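Local structure of pectate lyase II (Xanthomonas campestris pv. campestris, 2QX3) at residues 210-215 with 232-237. The protein probably cleaves pectate, the polygalacturonate of plant cell walls, by beta-elimination, as a secreted member of polysaccharide lyase family 1. Sequence-based numbering, arbitrary orientation.
With PO4 (phosphate ion), chain C.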
loop_
_atom_site.group_PDB
_atom_site.type_symbol
_atom_site.label_atom_id
_atom_site.label_comp_id
_atom_site.label_asym_id
_atom_site.label_seq_id
_atom_site.Cartn_x
_atom_site.Cartn_y
_atom_site.Cartn_z
ATOM N N LEU A 210 -4.441 7.090 2.731
ATOM C CA LEU A 210 -5.663 7.529 3.381
ATOM C C LEU A 210 -5.804 6.640 4.612
ATOM O O LEU A 210 -6.051 5.437 4.483
ATOM C CB LEU A 210 -6.868 7.364 2.448
ATOM C CG LEU A 210 -8.228 7.999 2.785
ATOM C CD1 LEU A 210 -9.217 7.800 1.631
ATOM C CD2 LEU A 210 -8.831 7.473 4.092
ATOM N N GLN A 211 -5.627 7.224 5.796
ATOM C CA GLN A 211 -5.738 6.474 7.044
ATOM C C GLN A 211 -7.008 6.813 7.827
ATOM O O GLN A 211 -7.228 7.963 8.200
ATOM C CB GLN A 211 -4.506 6.697 7.927
ATOM C CG GLN A 211 -4.559 5.914 9.240
ATOM C CD GLN A 211 -3.441 6.266 10.195
ATOM O OE1 GLN A 211 -2.437 6.875 9.813
ATOM N NE2 GLN A 211 -3.610 5.884 11.450
ATOM N N ARG A 212 -7.836 5.804 8.074
ATOM C CA ARG A 212 -8.979 5.954 8.970
ATOM C C ARG A 212 -8.777 5.101 10.220
ATOM O O ARG A 212 -8.722 3.868 10.137
ATOM C CB ARG A 212 -10.283 5.558 8.275
ATOM C CG ARG A 212 -10.799 6.525 7.219
ATOM C CD ARG A 212 -12.123 5.984 6.706
ATOM N NE ARG A 212 -12.826 6.821 5.734
ATOM C CZ ARG A 212 -12.787 6.625 4.418
ATOM N NH1 ARG A 212 -12.040 5.652 3.905
ATOM N NH2 ARG A 212 -13.485 7.407 3.610
ATOM N N ARG A 213 -8.669 5.765 11.376
ATOM C CA ARG A 213 -8.496 5.103 12.681
ATOM C C ARG A 213 -7.139 4.407 12.773
ATOM O O ARG A 213 -6.296 4.549 11.873
ATOM C CB ARG A 213 -9.632 4.110 12.976
ATOM C CG ARG A 213 -11.022 4.700 12.884
ATOM C CD ARG A 213 -12.101 3.667 13.189
ATOM N NE ARG A 213 -13.413 4.175 12.778
ATOM C CZ ARG A 213 -14.304 4.730 13.599
ATOM N NH1 ARG A 213 -14.046 4.833 14.897
ATOM N NH2 ARG A 213 -15.463 5.168 13.123
ATOM N N GLY A 214 -6.929 3.671 13.868
ATOM C CA GLY A 214 -5.683 2.935 14.107
ATOM C C GLY A 214 -4.441 3.789 14.256
ATOM O O GLY A 214 -4.512 5.022 14.329
ATOM N N LEU A 215 -3.290 3.127 14.310
ATOM C CA LEU A 215 -2.011 3.813 14.417
ATOM C C LEU A 215 -1.111 3.455 13.238
ATOM O O LEU A 215 -1.107 2.307 12.765
ATOM C CB LEU A 215 -1.318 3.474 15.751
ATOM C CG LEU A 215 -2.063 3.767 17.072
ATOM C CD1 LEU A 215 -1.338 3.166 18.281
ATOM C CD2 LEU A 215 -2.290 5.271 17.268
ATOM N N ASN A 232 -3.286 11.381 4.522
ATOM C CA ASN A 232 -4.584 11.880 4.946
ATOM C C ASN A 232 -5.086 11.080 6.138
ATOM O O ASN A 232 -5.588 9.966 5.981
ATOM C CB ASN A 232 -5.576 11.834 3.771
ATOM C CG ASN A 232 -6.863 12.594 4.049
ATOM O OD1 ASN A 232 -7.032 13.209 5.109
ATOM N ND2 ASN A 232 -7.785 12.552 3.092
ATOM N N VAL A 233 -4.929 11.650 7.331
ATOM C CA VAL A 233 -5.201 10.940 8.578
ATOM C C VAL A 233 -6.558 11.365 9.117
ATOM O O VAL A 233 -6.785 12.545 9.375
ATOM C CB VAL A 233 -4.101 11.207 9.634
ATOM C CG1 VAL A 233 -4.214 10.224 10.767
ATOM C CG2 VAL A 233 -2.725 11.109 9.010
ATOM N N ARG A 234 -7.445 10.394 9.303
ATOM C CA ARG A 234 -8.864 10.664 9.518
ATOM C C ARG A 234 -9.441 9.815 10.647
ATOM O O ARG A 234 -8.817 8.844 11.087
ATOM C CB ARG A 234 -9.633 10.416 8.210
ATOM C CG ARG A 234 -9.238 11.370 7.069
ATOM C CD ARG A 234 -9.410 10.762 5.692
ATOM N NE ARG A 234 -10.819 10.647 5.336
ATOM C CZ ARG A 234 -11.304 10.682 4.097
ATOM N NH1 ARG A 234 -10.499 10.837 3.046
ATOM N NH2 ARG A 234 -12.610 10.570 3.914
ATOM N N MET A 235 -10.619 10.207 11.131
ATOM C CA MET A 235 -11.400 9.423 12.102
ATOM C C MET A 235 -10.645 9.045 13.379
ATOM O O MET A 235 -10.749 7.915 13.872
ATOM C CB MET A 235 -11.970 8.166 11.431
ATOM C CG MET A 235 -13.017 8.434 10.361
ATOM S SD MET A 235 -14.400 9.478 10.909
ATOM C CE MET A 235 -15.037 8.600 12.328
ATOM N N GLY A 236 -9.868 9.981 13.907
ATOM C CA GLY A 236 -9.142 9.742 15.153
ATOM C C GLY A 236 -7.860 8.937 15.014
ATOM O O GLY A 236 -7.162 8.724 16.002
ATOM N N GLY A 237 -7.539 8.486 13.801
ATOM C CA GLY A 237 -6.260 7.825 13.553
ATOM C C GLY A 237 -5.103 8.744 13.903
ATOM O O GLY A 237 -5.232 9.966 13.826
HETATM P P PO4 C . -12.549 10.657 0.062
HETATM O O1 PO4 C . -13.326 10.289 1.300
HETATM O O2 PO4 C . -11.191 11.193 0.439
HETATM O O3 PO4 C . -12.354 9.439 -0.804
HETATM O O4 PO4 C . -13.334 11.710 -0.686
HETATM O O HOH W 1 -15.329 9.683 4.712
#
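Strands 210-212 and 232-234 run parallel, 12° apart, pairing Leu210 with Asn232, Gln211 with Val233 and Arg212 with Arg234. Gln211 N donates to Asn232 O (2.7 Å), and Gln211 O receives Arg234 N. At the strand ends, Arg234 O accepts both Arg213 N (3.1 Å) and, closing a type I' turn, Gly237 N, from opposite faces of its carbonyl plane. Leu210, Arg212 and Arg234 share one face. The Arg234 chain bends at chi3 (72°), laying its CD against Leu210 CD2 (3.7 Å) and its guanidinium over that methyl. The guanidinium meets a phosphate, probably from the crystallisation liquor, edge-on through two nearly straight bonds, NH1 to O2 and NH2 to O1 (each 2.7 Å). Arg212 NH2 lies 3.3 Å from Arg234 NH2, the planes 57° apart; a water accepts from Arg212 NH2 and, weakly, Arg234 NH2. Arg212 NE makes a salt bridge to Asp184 and NH1 a hydrogen bond to Gly181 O; phosphate and Asp184 probably offset the paired charges. On the other face, Gln211 OE1 passes Val233 CG1 at 3.9 Å and hydrogen-bonds to Ser216 OG, while NE2 donates to Arg213 O (3.0 Å). Beyond the strands, Arg213 NH2, hydrogen-bonded to Asp184 O, touches Met235 CE (3.5 Å). Such in-register stacking of successive coils typifies the right-handed parallel beta-helix of pectate lyases.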